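DNA ligase (Alteromonas mediterranea, PDB 6GDR) probably seals breaks in the DNA backbone as a minimal Lig E-type, ATP-dependent DNA ligase that binds DNA and AMP. Local coordinates at residues D[28-33]-D[166-171]; D[85-90]-D[122-127]; D[237-242]-D[266-271]. One frame throughout, in Å; residues are numbered along the deposited sequence.

Contact 1: residues D[28-33]-D[166-171]; sequences EYWVSE and QFTLSS. With AMP (adenosine monophosphate), chain G.
V31 and F167 join the two segments through a pair of backbone hydrogen bonds. V31 N donates to F167 O at 2.8 Å, and F167 N donates to V31 O, also at 2.8 Å. The result is a single antiparallel bridge of the hydrogen-bonded type.

Two waters extend the polar link. One bridges Y29 O and L169 N, accepting from the latter. The other links W30 O, Q166 OE1 and S32 OG, and so ties the Q166 amide to strand 29-34.

The bridge sets a loop against an outermost strand of the sheet in the nucleotidyltransferase domain, on the side away from strand 189-194. It lies next to the AMP pocket: E33 O is 2.9 Å from AMP N6, and S32 also lines the pocket.

Apolar contacts gather on V31. F167 CG stands between its own backbone N and carbonyl carbon (chi1 54°), which folds the ring over V31, with V31 O above its face toward the rim. V31 CB lies over the same ring, 4.0 Å from the centroid, in a CH-pi contact. V31 CG1 touches F167 CE1 at 3.4 Å and L169 CD1 at 3.8 Å.

W30 CB meets Q166 OE1, and W30 CZ3 meets T168 OG1 at 3.3 Å. F167 O lies at the edge of the indole, 3.3 Å from W30 CE3. The Q166 amide plane is turned 72° from that ring. W30 NE1 bonds D143.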
loop_
_atom_site.group_PDB
_atom_site.type_symbol
_atom_site.label_atom_id
_atom_site.label_comp_id
_atom_site.label_asym_id
_atom_site.label_seq_id
_atom_site.Cartn_x
_atom_site.Cartn_y
_atom_site.Cartn_z
ATOM N N GLU D 28 8.647 -3.381 -20.476
ATOM C CA GLU D 28 9.640 -4.161 -19.749
ATOM C C GLU D 28 9.197 -4.513 -18.332
ATOM O O GLU D 28 10.002 -5.046 -17.560
ATOM C CB GLU D 28 10.966 -3.396 -19.691
ATOM C CG GLU D 28 11.452 -2.881 -21.037
ATOM C CD GLU D 28 12.740 -2.091 -20.925
ATOM O OE1 GLU D 28 13.364 -2.117 -19.843
ATOM O OE2 GLU D 28 13.128 -1.441 -21.919
ATOM N N TYR D 29 7.946 -4.233 -17.976
ATOM C CA TYR D 29 7.453 -4.429 -16.622
ATOM C C TYR D 29 6.266 -5.381 -16.612
ATOM O O TYR D 29 5.448 -5.395 -17.538
ATOM C CB TYR D 29 7.018 -3.102 -15.988
ATOM C CG TYR D 29 8.139 -2.122 -15.743
ATOM C CD1 TYR D 29 8.632 -1.328 -16.769
ATOM C CD2 TYR D 29 8.693 -1.978 -14.478
ATOM C CE1 TYR D 29 9.655 -0.425 -16.544
ATOM C CE2 TYR D 29 9.713 -1.080 -14.244
ATOM C CZ TYR D 29 10.191 -0.304 -15.280
ATOM O OH TYR D 29 11.209 0.593 -15.050
ATOM N N TRP D 30 6.181 -6.178 -15.550
ATOM C CA TRP D 30 4.943 -6.867 -15.217
ATOM C C TRP D 30 4.046 -5.913 -14.441
ATOM O O TRP D 30 4.471 -5.327 -13.441
ATOM C CB TRP D 30 5.215 -8.121 -14.385
ATOM C CG TRP D 30 5.620 -9.325 -15.177
ATOM C CD1 TRP D 30 6.784 -10.029 -15.059
ATOM C CD2 TRP D 30 4.861 -9.977 -16.203
ATOM N NE1 TRP D 30 6.798 -11.074 -15.949
ATOM C CE2 TRP D 30 5.629 -11.065 -16.664
ATOM C CE3 TRP D 30 3.607 -9.745 -16.778
ATOM C CZ2 TRP D 30 5.186 -11.918 -17.672
ATOM C CZ3 TRP D 30 3.168 -10.593 -17.779
ATOM C CH2 TRP D 30 3.956 -11.666 -18.215
ATOM N N VAL D 31 2.815 -5.748 -14.907
ATOM C CA VAL D 31 1.850 -4.863 -14.264
ATOM C C VAL D 31 0.902 -5.707 -13.427
ATOM O O VAL D 31 0.545 -6.829 -13.807
ATOM C CB VAL D 31 1.073 -4.029 -15.301
ATOM C CG1 VAL D 31 0.240 -2.961 -14.603
ATOM C CG2 VAL D 31 2.028 -3.396 -16.303
ATOM N N SER D 32 0.499 -5.169 -12.280
ATOM C CA SER D 32 -0.464 -5.836 -11.418
ATOM C C SER D 32 -1.167 -4.782 -10.579
ATOM O O SER D 32 -0.617 -3.710 -10.317
ATOM C CB SER D 32 0.208 -6.877 -10.516
ATOM O OG SER D 32 1.156 -6.271 -9.657
ATOM N N GLU D 33 -2.389 -5.100 -10.165
ATOM C CA GLU D 33 -3.173 -4.191 -9.341
ATOM C C GLU D 33 -2.640 -4.197 -7.916
ATOM O O GLU D 33 -2.425 -5.263 -7.330
ATOM C CB GLU D 33 -4.646 -4.598 -9.357
ATOM C CG GLU D 33 -5.539 -3.761 -8.449
ATOM C CD GLU D 33 -7.006 -4.126 -8.580
ATOM O OE1 GLU D 33 -7.409 -4.601 -9.663
ATOM O OE2 GLU D 33 -7.756 -3.944 -7.599
ATOM N N GLN D 166 -0.525 -11.056 -12.951
ATOM C CA GLN D 166 0.415 -10.184 -13.638
ATOM C C GLN D 166 0.045 -10.125 -15.112
ATOM O O GLN D 166 -0.101 -11.166 -15.761
ATOM C CB GLN D 166 1.852 -10.685 -13.471
ATOM C CG GLN D 166 2.284 -10.885 -12.024
ATOM C CD GLN D 166 2.654 -9.589 -11.332
ATOM O OE1 GLN D 166 2.876 -8.565 -11.980
ATOM N NE2 GLN D 166 2.725 -9.628 -10.007
ATOM N N PHE D 167 -0.111 -8.910 -15.633
ATOM C CA PHE D 167 -0.437 -8.684 -17.033
ATOM C C PHE D 167 0.553 -7.679 -17.614
ATOM O O PHE D 167 1.471 -7.212 -16.934
ATOM C CB PHE D 167 -1.883 -8.197 -17.191
ATOM C CG PHE D 167 -2.208 -6.986 -16.364
ATOM C CD1 PHE D 167 -2.068 -5.714 -16.890
ATOM C CD2 PHE D 167 -2.655 -7.123 -15.061
ATOM C CE1 PHE D 167 -2.367 -4.599 -16.129
ATOM C CE2 PHE D 167 -2.955 -6.014 -14.297
ATOM C CZ PHE D 167 -2.811 -4.750 -14.831
ATOM N N THR D 168 0.361 -7.346 -18.889
ATOM C CA THR D 168 1.265 -6.471 -19.622
ATOM C C THR D 168 0.500 -5.290 -20.202
ATOM O O THR D 168 -0.635 -5.437 -20.665
ATOM C CB THR D 168 1.972 -7.232 -20.752
ATOM O OG1 THR D 168 2.659 -8.368 -20.214
ATOM C CG2 THR D 168 2.977 -6.335 -21.465
ATOM N N LEU D 169 1.131 -4.119 -20.165
ATOM C CA LEU D 169 0.651 -2.915 -20.827
ATOM C C LEU D 169 1.736 -2.408 -21.773
ATOM O O LEU D 169 2.900 -2.811 -21.691
ATOM C CB LEU D 169 0.271 -1.836 -19.801
ATOM C CG LEU D 169 -0.839 -2.201 -18.811
ATOM C CD1 LEU D 169 -0.951 -1.142 -17.729
ATOM C CD2 LEU D 169 -2.168 -2.369 -19.529
ATOM N N SER D 170 1.347 -1.511 -22.679
ATOM C CA SER D 170 2.261 -1.015 -23.703
ATOM C C SER D 170 2.570 0.462 -23.475
ATOM O O SER D 170 3.565 0.797 -22.826
ATOM C CB SER D 170 1.668 -1.237 -25.097
ATOM O OG SER D 170 0.426 -0.564 -25.220
ATOM N N SER D 171 1.721 1.352 -23.988
ATOM C CA SER D 171 1.981 2.783 -23.907
ATOM C C SER D 171 1.783 3.294 -22.483
ATOM O O SER D 171 1.162 2.644 -21.637
ATOM C CB SER D 171 1.059 3.546 -24.859
ATOM O OG SER D 171 1.101 2.986 -26.160
HETATM P P AMP G . 3.449 1.456 0.017
HETATM O O1P AMP G . 2.065 0.890 -0.202
HETATM O O2P AMP G . 3.748 2.857 -0.463
HETATM O "O5'" AMP G . 4.507 0.453 -0.664
HETATM C "C5'" AMP G . 4.034 -0.594 -1.506
HETATM C "C4'" AMP G . 3.456 -1.726 -0.658
HETATM O "O4'" AMP G . 2.272 -2.240 -1.276
HETATM C "C3'" AMP G . 4.402 -2.896 -0.448
HETATM O "O3'" AMP G . 4.814 -2.946 0.923
HETATM C "C2'" AMP G . 3.614 -4.133 -0.831
HETATM O "O2'" AMP G . 3.622 -5.104 0.217
HETATM C "C1'" AMP G . 2.188 -3.655 -1.084
HETATM N N9 AMP G . 1.484 -4.263 -2.246
HETATM C C8 AMP G . 0.147 -4.425 -2.276
HETATM N N7 AMP G . -0.253 -4.997 -3.439
HETATM C C5 AMP G . 0.846 -5.213 -4.179
HETATM C C6 AMP G . 1.126 -5.788 -5.513
HETATM N N6 AMP G . 0.118 -6.246 -6.285
HETATM N N1 AMP G . 2.408 -5.836 -5.929
HETATM C C2 AMP G . 3.417 -5.378 -5.164
HETATM N N3 AMP G . 3.228 -4.843 -3.942
HETATM C C4 AMP G . 1.993 -4.734 -3.395
HETATM O O HOH W 1 4.044 -4.100 -19.264
HETATM O O HOH W 2 3.490 -6.044 -10.951
#

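Contact 2: residues D[85-90]-D[122-127]; sequences ASIVLS and SKRWAK. With nucleotides of chain A; nucleotides of chain B.
S86 OG donates to OP1 of DC16 of chain A over 2.5 Å, and R124 NH1 lies 3.6 Å from the same S86 OG. With chi1 at 177° the hydroxyl swings away from the S86 backbone N and reaches the phosphate. OP1 also lies near the plane of the R124 guanidinium, at its edge. It is 4.3 Å from R124 NH1, too long for a bond, though the positive charge may still favour the phosphate. The backbone of S86 has its own partner: S90 OG donates to S86 O over 2.6 Å, in the carbonyl plane. R124 NH1 comes to 3.2 Å from S86 O, but the angle is too poor for a hydrogen bond.

I87 carries the apolar part. Its CG1 sits over one face of the guanidinium, offset toward the rim. Its CD1 reaches the backbone of R124, with I87 CD1 to R124 O at 3.3 Å. On the other branch, CG2 lies over the five-membered ring of W125, 3.5 Å from the centroid and 16° off the normal. This is a CH-pi contact. The benzo part of the indole continues along the helix to V88, where W125 CZ2 is 3.8 Å from V88 CA. Replacing W125 by an alanine would probably leave I87 CG2 without its ring face and open a gap beside V88.

L89 leans on the sugar of DC9 of chain B, so this end of the helix touches nucleotides of chains A and B. Behind the contact, W125 meets F61 edge-to-face and packs on I55, A57 and P58. The 122-127 loop leads into strand 129-134, while helix 81-89 rests on strand 38-42 through A85, V88 and I38.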
loop_
_atom_site.group_PDB
_atom_site.type_symbol
_atom_site.label_atom_id
_atom_site.label_comp_id
_atom_site.label_asym_id
_atom_site.label_seq_id
_atom_site.Cartn_x
_atom_site.Cartn_y
_atom_site.Cartn_z
ATOM N N ALA D 85 -7.282 -5.298 8.197
ATOM C CA ALA D 85 -6.328 -5.014 9.261
ATOM C C ALA D 85 -6.860 -5.428 10.626
ATOM O O ALA D 85 -6.065 -5.681 11.538
ATOM C CB ALA D 85 -5.972 -3.527 9.260
ATOM N N SER D 86 -8.182 -5.509 10.785
ATOM C CA SER D 86 -8.744 -5.944 12.060
ATOM C C SER D 86 -8.538 -7.439 12.269
ATOM O O SER D 86 -8.287 -7.883 13.396
ATOM C CB SER D 86 -10.230 -5.588 12.126
ATOM O OG SER D 86 -10.816 -6.069 13.322
ATOM N N ILE D 87 -8.625 -8.228 11.198
ATOM C CA ILE D 87 -8.469 -9.674 11.323
ATOM C C ILE D 87 -7.000 -10.039 11.512
ATOM O O ILE D 87 -6.652 -10.852 12.377
ATOM C CB ILE D 87 -9.069 -10.386 10.095
ATOM C CG1 ILE D 87 -10.556 -10.030 9.933
ATOM C CG2 ILE D 87 -8.872 -11.896 10.215
ATOM C CD1 ILE D 87 -11.214 -10.656 8.711
ATOM N N VAL D 88 -6.117 -9.446 10.706
ATOM C CA VAL D 88 -4.737 -9.920 10.629
ATOM C C VAL D 88 -3.959 -9.563 11.889
ATOM O O VAL D 88 -3.189 -10.380 12.409
ATOM C CB VAL D 88 -4.062 -9.356 9.366
ATOM C CG1 VAL D 88 -2.568 -9.657 9.369
ATOM C CG2 VAL D 88 -4.717 -9.935 8.111
ATOM N N LEU D 89 -4.129 -8.344 12.395
ATOM C CA LEU D 89 -3.280 -7.881 13.485
ATOM C C LEU D 89 -3.760 -8.333 14.858
ATOM O O LEU D 89 -2.988 -8.257 15.820
ATOM C CB LEU D 89 -3.185 -6.356 13.465
ATOM C CG LEU D 89 -2.684 -5.732 12.160
ATOM C CD1 LEU D 89 -2.704 -4.213 12.265
ATOM C CD2 LEU D 89 -1.289 -6.224 11.808
ATOM N N SER D 90 -4.998 -8.806 14.973
ATOM C CA SER D 90 -5.535 -9.197 16.269
ATOM C C SER D 90 -5.056 -10.591 16.652
ATOM O O SER D 90 -4.931 -11.478 15.802
ATOM C CB SER D 90 -7.062 -9.159 16.245
ATOM O OG SER D 90 -7.535 -7.858 15.936
ATOM N N SER D 122 -13.178 -16.620 16.057
ATOM C CA SER D 122 -12.024 -16.045 15.373
ATOM C C SER D 122 -11.787 -16.725 14.029
ATOM O O SER D 122 -10.655 -16.780 13.540
ATOM C CB SER D 122 -10.759 -16.113 16.236
ATOM O OG SER D 122 -10.964 -15.509 17.500
ATOM N N LYS D 123 -12.857 -17.250 13.429
ATOM C CA LYS D 123 -12.804 -17.855 12.104
ATOM C C LYS D 123 -12.959 -16.787 11.025
ATOM O O LYS D 123 -13.424 -17.075 9.918
ATOM C CB LYS D 123 -13.900 -18.916 11.968
ATOM N N ARG D 124 -12.569 -15.550 11.340
ATOM C CA ARG D 124 -12.715 -14.440 10.408
ATOM C C ARG D 124 -11.762 -14.541 9.226
ATOM O O ARG D 124 -11.957 -13.836 8.231
ATOM C CB ARG D 124 -12.496 -13.119 11.150
ATOM C CG ARG D 124 -13.248 -13.030 12.477
ATOM C CD ARG D 124 -13.385 -11.593 12.962
ATOM N NE ARG D 124 -12.163 -11.081 13.576
ATOM C CZ ARG D 124 -12.009 -9.831 14.002
ATOM N NH1 ARG D 124 -10.864 -9.451 14.552
ATOM N NH2 ARG D 124 -12.998 -8.956 13.876
ATOM N N TRP D 125 -10.750 -15.406 9.305
ATOM C CA TRP D 125 -9.807 -15.602 8.212
ATOM C C TRP D 125 -10.396 -16.393 7.052
ATOM O O TRP D 125 -9.668 -16.675 6.093
ATOM C CB TRP D 125 -8.560 -16.323 8.728
ATOM C CG TRP D 125 -7.773 -15.538 9.729
ATOM C CD1 TRP D 125 -8.161 -15.195 10.992
ATOM C CD2 TRP D 125 -6.455 -15.006 9.555
ATOM N NE1 TRP D 125 -7.168 -14.476 11.614
ATOM C CE2 TRP D 125 -6.110 -14.347 10.752
ATOM C CE3 TRP D 125 -5.534 -15.019 8.504
ATOM C CZ2 TRP D 125 -4.885 -13.709 10.926
ATOM C CZ3 TRP D 125 -4.318 -14.385 8.678
ATOM C CH2 TRP D 125 -4.005 -13.739 9.880
ATOM N N ALA D 126 -11.678 -16.756 7.110
ATOM C CA ALA D 126 -12.253 -17.622 6.085
ATOM C C ALA D 126 -12.091 -17.016 4.696
ATOM O O ALA D 126 -11.694 -17.705 3.749
ATOM C CB ALA D 126 -13.728 -17.883 6.393
ATOM N N LYS D 127 -12.389 -15.725 4.555
ATOM C CA LYS D 127 -12.350 -15.051 3.264
ATOM C C LYS D 127 -11.080 -14.226 3.074
ATOM O O LYS D 127 -11.058 -13.313 2.241
ATOM C CB LYS D 127 -13.592 -14.174 3.098
ATOM C CG LYS D 127 -14.867 -14.972 2.838
ATOM C CD LYS D 127 -14.949 -15.439 1.388
ATOM C CE LYS D 127 -15.870 -16.641 1.228
ATOM N NZ LYS D 127 -15.139 -17.934 1.366
ATOM P P DC A 16 -9.798 -4.025 16.108
ATOM O OP1 DC A 16 -10.285 -5.361 15.699
ATOM O OP2 DC A 16 -10.690 -3.116 16.861
ATOM O "O5'" DC A 16 -8.452 -4.215 16.945
ATOM C "C5'" DC A 16 -7.265 -4.625 16.279
ATOM C "C4'" DC A 16 -6.174 -4.971 17.272
ATOM O "O4'" DC A 16 -5.472 -3.757 17.663
ATOM C "C3'" DC A 16 -6.669 -5.599 18.569
ATOM O "O3'" DC A 16 -5.719 -6.547 19.055
ATOM C "C2'" DC A 16 -6.823 -4.388 19.480
ATOM C "C1'" DC A 16 -5.646 -3.518 19.049
ATOM N N1 DC A 16 -5.839 -2.040 19.255
ATOM C C2 DC A 16 -4.788 -1.268 19.766
ATOM O O2 DC A 16 -3.718 -1.817 20.057
ATOM N N3 DC A 16 -4.974 0.066 19.935
ATOM C C4 DC A 16 -6.140 0.624 19.611
ATOM N N4 DC A 16 -6.275 1.942 19.795
ATOM C C5 DC A 16 -7.220 -0.142 19.084
ATOM C C6 DC A 16 -7.027 -1.455 18.920
ATOM P P DT A 15 -11.565 1.068 12.257
ATOM O OP1 DT A 15 -12.465 0.164 11.507
ATOM O OP2 DT A 15 -12.136 2.097 13.154
ATOM O "O5'" DT A 15 -10.543 0.187 13.111
ATOM C "C5'" DT A 15 -9.696 -0.745 12.455
ATOM C "C4'" DT A 15 -8.690 -1.340 13.421
ATOM O "O4'" DT A 15 -7.707 -0.341 13.772
ATOM C "C3'" DT A 15 -9.282 -1.827 14.748
ATOM O "O3'" DT A 15 -9.310 -3.253 14.786
ATOM C "C2'" DT A 15 -8.365 -1.227 15.829
ATOM C "C1'" DT A 15 -7.196 -0.650 15.042
ATOM N N1 DT A 15 -6.606 0.588 15.642
ATOM C C2 DT A 15 -5.305 0.565 16.091
ATOM O O2 DT A 15 -4.593 -0.422 16.029
ATOM N N3 DT A 15 -4.860 1.748 16.618
ATOM C C4 DT A 15 -5.572 2.928 16.741
ATOM O O4 DT A 15 -5.083 3.939 17.232
ATOM C C5 DT A 15 -6.930 2.884 16.252
ATOM C C7 DT A 15 -7.800 4.103 16.332
ATOM C C6 DT A 15 -7.377 1.730 15.731
ATOM P P DC B 9 4.121 -2.873 11.387
ATOM O OP1 DC B 9 4.823 -4.075 10.812
ATOM O OP2 DC B 9 4.810 -1.596 10.996
ATOM O "O5'" DC B 9 2.606 -2.844 10.968
ATOM C "C5'" DC B 9 2.193 -3.622 9.869
ATOM C "C4'" DC B 9 0.708 -3.358 9.612
ATOM O "O4'" DC B 9 0.163 -2.740 10.602
ATOM C "C3'" DC B 9 0.563 -2.374 8.400
ATOM O "O3'" DC B 9 0.524 -3.072 7.271
ATOM C "C2'" DC B 9 -0.768 -1.654 8.682
ATOM C "C1'" DC B 9 -0.807 -1.567 9.995
ATOM N N1 DC B 9 -0.350 -0.317 10.414
ATOM C C2 DC B 9 -1.273 0.802 10.492
ATOM O O2 DC B 9 -2.443 0.650 10.191
ATOM N N3 DC B 9 -0.795 2.114 10.933
ATOM C C4 DC B 9 0.560 2.310 11.285
ATOM N N4 DC B 9 0.997 3.585 11.708
ATOM C C5 DC B 9 1.503 1.179 11.209
ATOM C C6 DC B 9 1.028 -0.128 10.769
#

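Contact 3: residues D[237-242]-D[266-271]; sequences LLVETP and SWVTFK. With nucleotides of chain C.
V239 and V268 meet in the buried part of this contact. Their CB atoms point toward each other's segments. The side chains cross at about a right angle, and V239 CG1 lies 4.0 Å from V268 CG2. V268 CG2 stands between its own backbone N and carbonyl carbon (chi1 of CG1 -60°), which brings this methyl to V239. Next to the pair, T241 CG2 approaches the edge of the F270 ring, 4.4 Å from F270 CZ. F270 also meets F247 edge-to-face and F272 with planes at about 45°.

The solvent side differs in burial more than in distance. P242 is exposed and leans on the partly exposed indole of W267. P242 CG comes to 3.9 Å from W267 CZ3, obliquely to the ring. E240 O is more distant from the same carbon, at 4.4 Å from W267 CZ3. The polar end of T241 turns elsewhere, with T241 OG1 bonded to V245 N.

At the far end of the second segment, K271 leaves the contact altogether. Its extended chain carries NZ to OP1 of DC3 of chain C, 2.5 Å away, and NZ also bonds Y273 OH.

The two segments face each other across the interior of the OB-fold barrel, with 239-242 and 267-270 running 100° apart. Strands 234-240 and 267-272 are not sheet neighbours: strand 214-225 runs between them and pairs with both. Strand 246-249 borders the first, and strand 285-289 the second.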
loop_
_atom_site.group_PDB
_atom_site.type_symbol
_atom_site.label_atom_id
_atom_site.label_comp_id
_atom_site.label_asym_id
_atom_site.label_seq_id
_atom_site.Cartn_x
_atom_site.Cartn_y
_atom_site.Cartn_z
ATOM N N LEU D 237 -3.402 20.900 11.723
ATOM C CA LEU D 237 -4.523 21.824 11.627
ATOM C C LEU D 237 -5.815 21.025 11.577
ATOM O O LEU D 237 -5.932 20.080 10.791
ATOM C CB LEU D 237 -4.412 22.707 10.380
ATOM C CG LEU D 237 -3.119 23.503 10.203
ATOM C CD1 LEU D 237 -3.118 24.190 8.849
ATOM C CD2 LEU D 237 -2.950 24.518 11.320
ATOM N N LEU D 238 -6.782 21.404 12.410
ATOM C CA LEU D 238 -8.104 20.784 12.372
ATOM C C LEU D 238 -8.911 21.473 11.281
ATOM O O LEU D 238 -9.490 22.539 11.498
ATOM C CB LEU D 238 -8.797 20.888 13.725
ATOM C CG LEU D 238 -10.214 20.306 13.776
ATOM C CD1 LEU D 238 -10.215 18.820 13.428
ATOM C CD2 LEU D 238 -10.840 20.534 15.142
ATOM N N VAL D 239 -8.949 20.863 10.103
ATOM C CA VAL D 239 -9.642 21.426 8.965
ATOM C C VAL D 239 -11.006 20.756 8.834
ATOM O O VAL D 239 -11.292 19.745 9.470
ATOM C CB VAL D 239 -8.817 21.284 7.662
ATOM C CG1 VAL D 239 -7.468 21.972 7.811
ATOM C CG2 VAL D 239 -8.633 19.818 7.292
ATOM N N GLU D 240 -11.862 21.331 7.992
ATOM C CA GLU D 240 -13.200 20.797 7.770
ATOM C C GLU D 240 -13.587 21.039 6.321
ATOM O O GLU D 240 -13.415 22.148 5.807
ATOM C CB GLU D 240 -14.217 21.445 8.714
ATOM C CG GLU D 240 -15.666 21.099 8.403
ATOM C CD GLU D 240 -16.621 21.575 9.480
ATOM O OE1 GLU D 240 -16.672 20.943 10.556
ATOM O OE2 GLU D 240 -17.312 22.588 9.253
ATOM N N THR D 241 -14.106 20.004 5.671
ATOM C CA THR D 241 -14.498 20.114 4.279
ATOM C C THR D 241 -15.885 20.736 4.165
ATOM O O THR D 241 -16.673 20.703 5.115
ATOM C CB THR D 241 -14.493 18.740 3.616
ATOM O OG1 THR D 241 -15.518 17.921 4.194
ATOM C CG2 THR D 241 -13.144 18.060 3.793
ATOM N N PRO D 242 -16.211 21.319 3.009
ATOM C CA PRO D 242 -17.558 21.889 2.836
ATOM C C PRO D 242 -18.674 20.908 3.141
ATOM O O PRO D 242 -19.757 21.326 3.573
ATOM C CB PRO D 242 -17.566 22.315 1.362
ATOM C CG PRO D 242 -16.135 22.555 1.034
ATOM C CD PRO D 242 -15.355 21.555 1.834
ATOM N N SER D 266 -9.282 30.510 7.638
ATOM C CA SER D 266 -8.853 30.501 6.250
ATOM C C SER D 266 -9.156 29.143 5.619
ATOM O O SER D 266 -9.618 28.208 6.277
ATOM C CB SER D 266 -7.365 30.836 6.153
ATOM O OG SER D 266 -6.581 29.914 6.890
ATOM N N TRP D 267 -8.898 29.033 4.318
ATOM C CA TRP D 267 -9.108 27.802 3.570
ATOM C C TRP D 267 -7.781 27.312 3.013
ATOM O O TRP D 267 -6.929 28.114 2.617
ATOM C CB TRP D 267 -10.109 28.015 2.433
ATOM C CG TRP D 267 -11.513 28.199 2.906
ATOM C CD1 TRP D 267 -12.068 29.340 3.404
ATOM C CD2 TRP D 267 -12.548 27.209 2.924
ATOM N NE1 TRP D 267 -13.383 29.123 3.733
ATOM C CE2 TRP D 267 -13.702 27.822 3.447
ATOM C CE3 TRP D 267 -12.609 25.864 2.548
ATOM C CZ2 TRP D 267 -14.905 27.136 3.605
ATOM C CZ3 TRP D 267 -13.802 25.185 2.706
ATOM C CH2 TRP D 267 -14.935 25.822 3.229
ATOM N N VAL D 268 -7.611 25.993 2.987
ATOM C CA VAL D 268 -6.399 25.371 2.477
ATOM C C VAL D 268 -6.786 24.262 1.511
ATOM O O VAL D 268 -7.862 23.665 1.619
ATOM C CB VAL D 268 -5.513 24.808 3.611
ATOM C CG1 VAL D 268 -5.106 25.920 4.566
ATOM C CG2 VAL D 268 -6.237 23.693 4.358
ATOM N N THR D 269 -5.896 23.989 0.563
ATOM C CA THR D 269 -6.068 22.900 -0.386
ATOM C C THR D 269 -5.121 21.762 -0.033
ATOM O O THR D 269 -3.941 21.988 0.256
ATOM C CB THR D 269 -5.807 23.365 -1.821
ATOM O OG1 THR D 269 -6.626 24.505 -2.110
ATOM C CG2 THR D 269 -6.126 22.256 -2.817
ATOM N N PHE D 270 -5.646 20.540 -0.064
ATOM C CA PHE D 270 -4.886 19.357 0.305
ATOM C C PHE D 270 -5.145 18.256 -0.709
ATOM O O PHE D 270 -6.223 18.179 -1.304
ATOM C CB PHE D 270 -5.265 18.862 1.707
ATOM C CG PHE D 270 -6.657 18.295 1.792
ATOM C CD1 PHE D 270 -6.872 16.932 1.667
ATOM C CD2 PHE D 270 -7.746 19.123 1.993
ATOM C CE1 PHE D 270 -8.148 16.407 1.743
ATOM C CE2 PHE D 270 -9.026 18.603 2.070
ATOM C CZ PHE D 270 -9.226 17.243 1.945
ATOM N N LYS D 271 -4.146 17.401 -0.899
ATOM C CA LYS D 271 -4.301 16.204 -1.707
ATOM C C LYS D 271 -4.560 15.009 -0.800
ATOM O O LYS D 271 -4.193 15.001 0.376
ATOM C CB LYS D 271 -3.065 15.955 -2.579
ATOM C CG LYS D 271 -1.941 15.172 -1.914
ATOM C CD LYS D 271 -0.784 14.976 -2.878
ATOM C CE LYS D 271 0.185 13.923 -2.372
ATOM N NZ LYS D 271 1.235 13.604 -3.378
ATOM P P DC C 3 3.497 12.671 -0.516
ATOM O OP1 DC C 3 3.018 13.541 -1.614
ATOM O OP2 DC C 3 4.424 11.557 -0.814
ATOM O "O5'" DC C 3 4.186 13.580 0.606
ATOM C "C5'" DC C 3 3.488 14.695 1.146
ATOM C "C4'" DC C 3 4.220 15.265 2.350
ATOM O "O4'" DC C 3 4.448 14.215 3.319
ATOM C "C3'" DC C 3 5.595 15.833 2.049
ATOM O "O3'" DC C 3 5.506 17.208 1.688
ATOM C "C2'" DC C 3 6.364 15.627 3.353
ATOM C "C1'" DC C 3 5.637 14.471 4.044
ATOM N N1 DC C 3 6.438 13.212 4.110
ATOM C C2 DC C 3 7.393 13.056 5.118
ATOM O O2 DC C 3 7.558 13.970 5.937
ATOM N N3 DC C 3 8.113 11.909 5.169
ATOM C C4 DC C 3 7.904 10.950 4.266
ATOM N N4 DC C 3 8.638 9.834 4.359
ATOM C C5 DC C 3 6.933 11.089 3.232
ATOM C C6 DC C 3 6.230 12.225 3.191
#

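How the contacts relate
Contacts 1 and 2 belong to the nucleotidyltransferase domain, and contact 3 to the OB-fold domain. Along the chain, both segments of contact 2 fall between the two segments of contact 1. Contact 3 follows later. The three do not touch. Contacts 1 and 2 have centres about 31 Å apart and nearest atoms about 14 Å apart. Contact 3 is about 37 Å from contact 1 and 35 Å from contact 2, centre to centre. Contact 1 contributes S32 and E33 to the AMP pocket; the V88 side chain in contact 2 is about 12 Å from AMP. S86 and K271 bond phosphates of chains A and C, consistent with both domains gripping the DNA.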